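Local coordinates for uncharacterized protein (Parabacteroides merdae ATCC 43184, PDB 4OPW) that is of unknown function but is probably an adhesin that acts in cell adhesion, at residues A165-G179 with G185-G199. Residues are numbered along the deposited sequence; the frame is centred on the assembly and turned at random.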
ATOM      1  N   ALA A 165      -6.157  -4.180  12.550  1.00 20.88           N
ATOM      2  CA  ALA A 165      -7.496  -4.398  13.098  1.00 21.97           C
ATOM      3  C   ALA A 165      -8.547  -4.350  12.037  1.00 26.07           C
ATOM      4  O   ALA A 165      -8.339  -3.746  10.989  1.00 24.53           O
ATOM      5  CB  ALA A 165      -7.804  -3.319  14.148  1.00 22.99           C
ATOM      6  N   GLY A 166      -9.708  -4.918  12.346  1.00 25.19           N
ATOM      7  CA  GLY A 166     -10.828  -4.835  11.425  1.00 25.11           C
ATOM      8  C   GLY A 166     -11.563  -6.104  11.088  1.00 26.48           C
ATOM      9  O   GLY A 166     -11.454  -7.116  11.790  1.00 25.58           O
ATOM     10  N   ASN A 167     -12.350  -6.021  10.006  1.00 21.88           N
ATOM     11  CA  ASN A 167     -13.230  -7.081   9.544  1.00 23.01           C
ATOM     12  C   ASN A 167     -13.338  -7.144   8.044  1.00 26.16           C
ATOM     13  O   ASN A 167     -13.394  -6.117   7.383  1.00 26.25           O
ATOM     14  CB  ASN A 167     -14.650  -6.852  10.117  1.00 25.90           C
ATOM     15  CG  ASN A 167     -14.756  -6.994  11.616  1.00 38.47           C
ATOM     16  OD1 ASN A 167     -15.074  -8.075  12.140  1.00 31.35           O
ATOM     17  ND2 ASN A 167     -14.525  -5.899  12.326  1.00 25.64           N
ATOM     18  N   ALA A 168     -13.398  -8.355   7.511  1.00 23.94           N
ATOM     19  CA  ALA A 168     -13.668  -8.643   6.097  1.00 23.12           C
ATOM     20  C   ALA A 168     -14.646  -9.797   6.041  1.00 27.92           C
ATOM     21  O   ALA A 168     -14.662 -10.604   6.965  1.00 28.74           O
ATOM     22  CB  ALA A 168     -12.393  -8.983   5.341  1.00 23.06           C
ATOM     23  N   GLU A 169     -15.484  -9.875   5.001  1.00 24.76           N
ATOM     24  CA  GLU A 169     -16.421 -11.000   4.878  1.00 24.00           C
ATOM     25  C   GLU A 169     -15.699 -12.204   4.271  1.00 27.04           C
ATOM     26  O   GLU A 169     -15.951 -13.348   4.664  1.00 26.88           O
ATOM     27  CB  GLU A 169     -17.663 -10.614   4.046  1.00 25.75           C
ATOM     28  CG  GLU A 169     -18.617  -9.702   4.792  1.00 34.35           C
ATOM     29  CD  GLU A 169     -19.330 -10.409   5.926  1.00 60.27           C
ATOM     30  OE1 GLU A 169     -20.218 -11.245   5.642  1.00 61.98           O
ATOM     31  OE2 GLU A 169     -18.935 -10.195   7.094  1.00 61.38           O
ATOM     32  N   GLU A 170     -14.782 -11.928   3.321  1.00 22.71           N
ATOM     33  CA  GLU A 170     -13.955 -12.911   2.620  1.00 21.51           C
ATOM     34  C   GLU A 170     -12.568 -12.346   2.465  1.00 24.97           C
ATOM     35  O   GLU A 170     -12.430 -11.143   2.215  1.00 22.57           O
ATOM     36  CB  GLU A 170     -14.495 -13.250   1.213  1.00 22.52           C
ATOM     37  CG  GLU A 170     -15.926 -13.765   1.142  1.00 40.14           C
ATOM     38  CD  GLU A 170     -16.429 -14.048  -0.264  1.00 70.23           C
ATOM     39  OE1 GLU A 170     -16.029 -13.324  -1.205  1.00 59.65           O
ATOM     40  OE2 GLU A 170     -17.244 -14.987  -0.417  1.00 70.81           O
ATOM     41  N   ALA A 171     -11.540 -13.193   2.597  1.00 22.18           N
ATOM     42  CA  ALA A 171     -10.170 -12.734   2.375  1.00 22.06           C
ATOM     43  C   ALA A 171      -9.379 -13.755   1.592  1.00 26.95           C
ATOM     44  O   ALA A 171      -9.475 -14.957   1.864  1.00 27.11           O
ATOM     45  CB  ALA A 171      -9.466 -12.428   3.699  1.00 22.40           C
ATOM     46  N   ASP A 172      -8.595 -13.266   0.617  1.00 23.33           N
ATOM     47  CA  ASP A 172      -7.662 -14.072  -0.154  1.00 21.80           C
ATOM     48  C   ASP A 172      -6.279 -13.577   0.191  1.00 24.39           C
ATOM     49  O   ASP A 172      -5.947 -12.427  -0.128  1.00 23.38           O
ATOM     50  CB  ASP A 172      -7.922 -13.988  -1.671  1.00 22.99           C
ATOM     51  CG  ASP A 172      -9.206 -14.617  -2.179  1.00 40.14           C
ATOM     52  OD1 ASP A 172      -9.770 -15.475  -1.470  1.00 42.71           O
ATOM     53  OD2 ASP A 172      -9.622 -14.282  -3.309  1.00 48.87           O
ATOM     54  N   TYR A 173      -5.508 -14.401   0.917  1.00 19.58           N
ATOM     55  CA  TYR A 173      -4.143 -14.069   1.315  1.00 18.98           C
ATOM     56  C   TYR A 173      -3.183 -14.900   0.513  1.00 22.48           C
ATOM     57  O   TYR A 173      -3.364 -16.125   0.428  1.00 20.84           O
ATOM     58  CB  TYR A 173      -3.919 -14.317   2.811  1.00 19.42           C
ATOM     59  CG  TYR A 173      -4.749 -13.480   3.754  1.00 19.12           C
ATOM     60  CD1 TYR A 173      -4.508 -12.119   3.902  1.00 20.80           C
ATOM     61  CD2 TYR A 173      -5.687 -14.070   4.596  1.00 19.30           C
ATOM     62  CE1 TYR A 173      -5.219 -11.354   4.827  1.00 22.05           C
ATOM     63  CE2 TYR A 173      -6.388 -13.319   5.538  1.00 21.14           C
ATOM     64  CZ  TYR A 173      -6.159 -11.957   5.641  1.00 24.69           C
ATOM     65  OH  TYR A 173      -6.818 -11.203   6.580  1.00 22.56           O
ATOM     66  N   SER A 174      -2.164 -14.267  -0.093  0.50 18.51           N
ATOM     67  CA  SER A 174      -1.197 -15.023  -0.884  0.50 17.80           C
ATOM     68  C   SER A 174       0.214 -14.488  -0.697  0.50 19.69           C
ATOM     69  O   SER A 174       0.411 -13.278  -0.602  0.50 18.71           O
ATOM     70  CB  SER A 174      -1.565 -15.003  -2.367  0.50 21.57           C
ATOM     71  OG  SER A 174      -2.822 -15.603  -2.628  0.50 26.20           O
ATOM     72  N   ILE A 175       1.190 -15.411  -0.591  1.00 16.38           N
ATOM     73  CA  ILE A 175       2.628 -15.099  -0.479  1.00 14.90           C
ATOM     74  C   ILE A 175       3.335 -15.957  -1.518  1.00 19.03           C
ATOM     75  O   ILE A 175       3.147 -17.184  -1.518  1.00 18.67           O
ATOM     76  CB  ILE A 175       3.258 -15.264   0.944  1.00 16.96           C
ATOM     77  CG1 ILE A 175       2.619 -14.291   1.976  1.00 17.46           C
ATOM     78  CG2 ILE A 175       4.812 -15.064   0.906  1.00 17.74           C
ATOM     79  CD1 ILE A 175       2.742 -14.730   3.407  1.00 25.28           C
ATOM     80  N   THR A 176       4.176 -15.332  -2.374  1.00 16.23           N
ATOM     81  CA  THR A 176       4.926 -16.067  -3.397  1.00 16.63           C
ATOM     82  C   THR A 176       6.390 -15.670  -3.266  1.00 18.70           C
ATOM     83  O   THR A 176       6.681 -14.478  -3.184  1.00 18.40           O
ATOM     84  CB  THR A 176       4.346 -15.805  -4.808  1.00 21.47           C
ATOM     85  OG1 THR A 176       2.947 -16.116  -4.802  1.00 24.16           O
ATOM     86  CG2 THR A 176       5.042 -16.636  -5.881  1.00 20.74           C
ATOM     87  N   THR A 177       7.296 -16.684  -3.187  1.00 16.14           N
ATOM     88  CA  THR A 177       8.766 -16.603  -2.991  1.00 15.21           C
ATOM     89  C   THR A 177       9.060 -16.339  -1.511  1.00 20.40           C
ATOM     90  O   THR A 177       9.725 -17.145  -0.880  1.00 20.40           O
ATOM     91  CB  THR A 177       9.479 -15.576  -3.920  1.00 21.73           C
ATOM     92  OG1 THR A 177       9.120 -15.828  -5.283  1.00 21.66           O
ATOM     93  CG2 THR A 177      11.007 -15.582  -3.750  1.00 19.84           C
ATOM     94  N   ASP A 178       8.611 -15.195  -0.977  1.00 17.17           N
ATOM     95  CA  ASP A 178       8.815 -14.822   0.436  1.00 16.73           C
ATOM     96  C   ASP A 178       7.972 -13.623   0.788  1.00 19.77           C
ATOM     97  O   ASP A 178       7.475 -12.954  -0.098  1.00 18.95           O
ATOM     98  CB  ASP A 178      10.301 -14.506   0.714  1.00 17.10           C
ATOM     99  CG  ASP A 178      10.717 -14.635   2.177  1.00 23.70           C
ATOM    100  OD1 ASP A 178       9.867 -15.029   3.011  1.00 22.31           O
ATOM    101  OD2 ASP A 178      11.898 -14.396   2.475  1.00 28.48           O
ATOM    102  N   GLY A 179       7.810 -13.364   2.077  1.00 17.76           N
ATOM    103  CA  GLY A 179       7.010 -12.253   2.566  1.00 18.51           C
ATOM    104  C   GLY A 179       6.296 -12.573   3.861  1.00 22.12           C
ATOM    105  O   GLY A 179       6.249 -13.736   4.282  1.00 19.50           O
ATOM    106  N   GLY A 185      -5.262  -9.505  13.629  1.00 24.17           N
ATOM    107  CA  GLY A 185      -6.232  -8.490  14.039  1.00 23.84           C
ATOM    108  C   GLY A 185      -7.466  -8.350  13.166  1.00 26.46           C
ATOM    109  O   GLY A 185      -8.400  -7.632  13.540  1.00 27.25           O
ATOM    110  N   VAL A 186      -7.483  -8.989  11.978  1.00 21.33           N
ATOM    111  CA  VAL A 186      -8.619  -8.882  11.065  1.00 20.97           C
ATOM    112  C   VAL A 186      -9.451 -10.171  11.107  1.00 24.27           C
ATOM    113  O   VAL A 186      -9.009 -11.223  10.628  1.00 23.89           O
ATOM    114  CB  VAL A 186      -8.187  -8.514   9.611  1.00 23.03           C
ATOM    115  CG1 VAL A 186      -9.396  -8.442   8.673  1.00 22.84           C
ATOM    116  CG2 VAL A 186      -7.430  -7.189   9.597  1.00 22.02           C
ATOM    117  N   ALA A 187     -10.665 -10.071  11.660  1.00 23.09           N
ATOM    118  CA  ALA A 187     -11.575 -11.212  11.721  1.00 23.67           C
ATOM    119  C   ALA A 187     -12.281 -11.377  10.372  1.00 27.17           C
ATOM    120  O   ALA A 187     -12.883 -10.430   9.848  1.00 25.62           O
ATOM    121  CB  ALA A 187     -12.585 -11.045  12.839  1.00 25.49           C
ATOM    122  N   VAL A 188     -12.188 -12.587   9.805  1.00 23.86           N
ATOM    123  CA  VAL A 188     -12.778 -12.913   8.501  1.00 22.40           C
ATOM    124  C   VAL A 188     -13.478 -14.277   8.556  1.00 26.08           C
ATOM    125  O   VAL A 188     -12.778 -15.255   8.767  1.00 24.68           O
ATOM    126  CB  VAL A 188     -11.733 -12.933   7.346  1.00 25.19           C
ATOM    127  CG1 VAL A 188     -12.434 -13.097   5.998  1.00 24.99           C
ATOM    128  CG2 VAL A 188     -10.806 -11.717   7.356  1.00 24.45           C
ATOM    129  N   PRO A 189     -14.778 -14.407   8.210  1.00 24.91           N
ATOM    130  CA  PRO A 189     -15.407 -15.743   8.221  1.00 26.14           C
ATOM    131  C   PRO A 189     -14.825 -16.733   7.192  1.00 29.82           C
ATOM    132  O   PRO A 189     -14.539 -17.870   7.565  1.00 30.95           O
ATOM    133  CB  PRO A 189     -16.887 -15.443   7.925  1.00 29.01           C
ATOM    134  CG  PRO A 189     -17.075 -14.017   8.301  1.00 32.60           C
ATOM    135  CD  PRO A 189     -15.773 -13.354   7.941  1.00 27.25           C
ATOM    136  N   GLU A 190     -14.621 -16.302   5.922  1.00 24.13           N
ATOM    137  CA  GLU A 190     -14.131 -17.168   4.835  0.50 22.83           C
ATOM    138  C   GLU A 190     -12.744 -16.746   4.374  1.00 24.64           C
ATOM    139  O   GLU A 190     -12.594 -15.690   3.753  1.00 23.03           O
ATOM    140  CB  GLU A 190     -15.100 -17.139   3.633  0.50 24.04           C
ATOM    141  CG  GLU A 190     -16.504 -17.653   3.909  0.50 32.62           C
ATOM    142  CD  GLU A 190     -16.588 -19.078   4.416  0.50 45.93           C
ATOM    143  OE1 GLU A 190     -15.978 -19.978   3.793  0.50 43.59           O
ATOM    144  OE2 GLU A 190     -17.265 -19.291   5.446  0.50 34.75           O
ATOM    145  N   VAL A 191     -11.721 -17.584   4.655  1.00 21.65           N
ATOM    146  CA  VAL A 191     -10.343 -17.257   4.281  1.00 20.82           C
ATOM    147  C   VAL A 191      -9.744 -18.297   3.354  1.00 25.23           C
ATOM    148  O   VAL A 191      -9.931 -19.509   3.551  1.00 24.62           O
ATOM    149  CB  VAL A 191      -9.420 -17.085   5.539  1.00 23.52           C
ATOM    150  CG1 VAL A 191      -7.957 -16.764   5.157  1.00 21.35           C
ATOM    151  CG2 VAL A 191      -9.952 -16.013   6.487  1.00 23.71           C
ATOM    152  N   ASN A 192      -9.015 -17.813   2.342  0.50 21.30           N
ATOM    153  CA  ASN A 192      -8.203 -18.597   1.426  0.50 21.87           C
ATOM    154  C   ASN A 192      -6.763 -18.120   1.619  0.50 25.29           C
ATOM    155  O   ASN A 192      -6.507 -16.928   1.462  0.50 25.48           O
ATOM    156  CB  ASN A 192      -8.671 -18.434  -0.027  0.50 24.52           C
ATOM    157  CG  ASN A 192      -9.340 -19.668  -0.575  0.50 60.73           C
ATOM    158  OD1 ASN A 192     -10.466 -20.017  -0.200  0.50 54.63           O
ATOM    159  ND2 ASN A 192      -8.650 -20.369  -1.461  0.50 58.24           N
ATOM    160  N   CYS A 193      -5.842 -19.014   2.019  1.00 21.04           N
ATOM    161  CA  CYS A 193      -4.437 -18.626   2.260  1.00 19.83           C
ATOM    162  C   CYS A 193      -3.509 -19.547   1.516  1.00 22.51           C
ATOM    163  O   CYS A 193      -3.588 -20.772   1.671  1.00 21.59           O
ATOM    164  CB  CYS A 193      -4.108 -18.584   3.751  1.00 20.68           C
ATOM    165  SG  CYS A 193      -2.500 -17.834   4.145  1.00 24.03           S
ATOM    166  N   LYS A 194      -2.610 -18.968   0.711  0.50 18.57           N
ATOM    167  CA  LYS A 194      -1.687 -19.746  -0.104  0.50 18.67           C
ATOM    168  C   LYS A 194      -0.267 -19.195  -0.015  0.50 22.19           C
ATOM    169  O   LYS A 194      -0.059 -17.986  -0.164  0.50 20.55           O
ATOM    170  CB  LYS A 194      -2.178 -19.764  -1.564  0.50 21.16           C
ATOM    171  CG  LYS A 194      -1.419 -20.709  -2.495  0.50 31.65           C
ATOM    172  CD  LYS A 194      -1.956 -20.588  -3.918  0.50 42.21           C
ATOM    173  CE  LYS A 194      -1.063 -21.238  -4.943  0.50 49.86           C
ATOM    174  NZ  LYS A 194      -1.453 -20.871  -6.331  0.50 53.65           N
ATOM    175  N   ILE A 195       0.707 -20.090   0.254  1.00 19.30           N
ATOM    176  CA  ILE A 195       2.137 -19.742   0.321  1.00 18.04           C
ATOM    177  C   ILE A 195       2.882 -20.659  -0.652  1.00 22.85           C
ATOM    178  O   ILE A 195       2.785 -21.879  -0.532  1.00 24.20           O
ATOM    179  CB  ILE A 195       2.785 -19.768   1.743  1.00 21.17           C
ATOM    180  CG1 ILE A 195       2.038 -18.808   2.721  1.00 22.01           C
ATOM    181  CG2 ILE A 195       4.297 -19.383   1.635  1.00 20.25           C
ATOM    182  CD1 ILE A 195       2.552 -18.820   4.169  1.00 25.86           C
ATOM    183  N   THR A 196       3.646 -20.070  -1.598  1.00 19.16           N
ATOM    184  CA  THR A 196       4.475 -20.820  -2.555  1.00 19.62           C
ATOM    185  C   THR A 196       5.904 -20.306  -2.343  1.00 23.23           C
ATOM    186  O   THR A 196       6.203 -19.161  -2.692  1.00 21.22           O
ATOM    187  CB  THR A 196       3.969 -20.614  -4.018  1.00 23.38           C
ATOM    188  OG1 THR A 196       2.556 -20.833  -4.083  1.00 23.91           O
ATOM    189  CG2 THR A 196       4.694 -21.529  -5.036  1.00 23.72           C
ATOM    190  N   GLY A 197       6.738 -21.135  -1.728  1.00 20.22           N
ATOM    191  CA  GLY A 197       8.114 -20.804  -1.372  1.00 20.02           C
ATOM    192  C   GLY A 197       8.181 -20.558   0.119  1.00 23.19           C
ATOM    193  O   GLY A 197       7.543 -21.273   0.902  1.00 21.98           O
ATOM    194  N   LYS A 198       8.910 -19.517   0.523  1.00 20.65           N
ATOM    195  CA  LYS A 198       9.030 -19.153   1.936  1.00 21.06           C
ATOM    196  C   LYS A 198       7.962 -18.143   2.312  1.00 23.13           C
ATOM    197  O   LYS A 198       7.267 -17.590   1.452  1.00 20.83           O
ATOM    198  CB  LYS A 198      10.434 -18.548   2.226  1.00 24.97           C
ATOM    199  CG  LYS A 198      11.621 -19.472   2.005  1.00 36.91           C
ATOM    200  CD  LYS A 198      12.884 -18.695   1.583  1.00 46.38           C
ATOM    201  CE  LYS A 198      13.566 -17.924   2.690  1.00 62.83           C
ATOM    202  NZ  LYS A 198      14.826 -17.291   2.215  1.00 75.83           N
ATOM    203  N   GLY A 199       7.847 -17.889   3.600  1.00 23.15           N
ATOM    204  CA  GLY A 199       6.928 -16.863   4.060  1.00 22.92           C
ATOM    205  C   GLY A 199       6.198 -17.189   5.331  1.00 25.26           C
ATOM    206  O   GLY A 199       6.289 -18.296   5.866  1.00 25.22           O
TER
HETATM  207  O   HOH W   1     -15.608 -10.184  10.411  1.00 27.60           O
HETATM  208  O   HOH W   2      -7.025 -12.319   9.079  1.00 20.20           O
HETATM  209  O   HOH W   3       1.282 -18.623  -3.429  1.00 24.18           O
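Tyr-173 and Val-191 meet inside two successive coils of a right-handed parallel beta-helix, the fold of the pectate-lyase-like clan. Strands 170-177 and 191-197 run side by side, 4° from parallel. The register pairs Ile-175 with Ile-195 and Thr-176 with Thr-196, and the two isoleucines lie side by side. Backbone hydrogen bonds pass in both directions between the coils. One of the straightest joins Tyr-173 N to Asn-192 O (2.8 Å).

The interior is tightly filled. Tyr-173 CG lies beside its own backbone N (chi1 -63°), and the hydroxyl ends near Val-188, with Tyr-173 OH 4.1 Å from Val-188 CG2. Val-191 CG1 meets the ring edge at Tyr-173 CD2 (3.6 Å). Leu-151 and Ile-203, from the coils before and after, also touch Tyr-173. Where the chain turns its corner, Val-188 packs CG2 on Ala-168 CB (3.7 Å) and CG1 on Ala-171 CB. Pro-189 CD presses on Ala-168 O, and the bond from Glu-190 N to Glu-169 O is weak (3.5 Å).

The outer face is looser and polar. Asp-172 and Asn-192 lie side by side. Asp-172 OD1 lies 3.5 Å from Asn-192 CB, while OD2 forms a salt bridge with Lys-150. A water there links Ile-175 O and Thr-196 OG1. Inside, another water accepts from Tyr-173 OH (2.7 Å) and donates to Val-186 O (2.7 Å), tying the ring to the neighbouring coil.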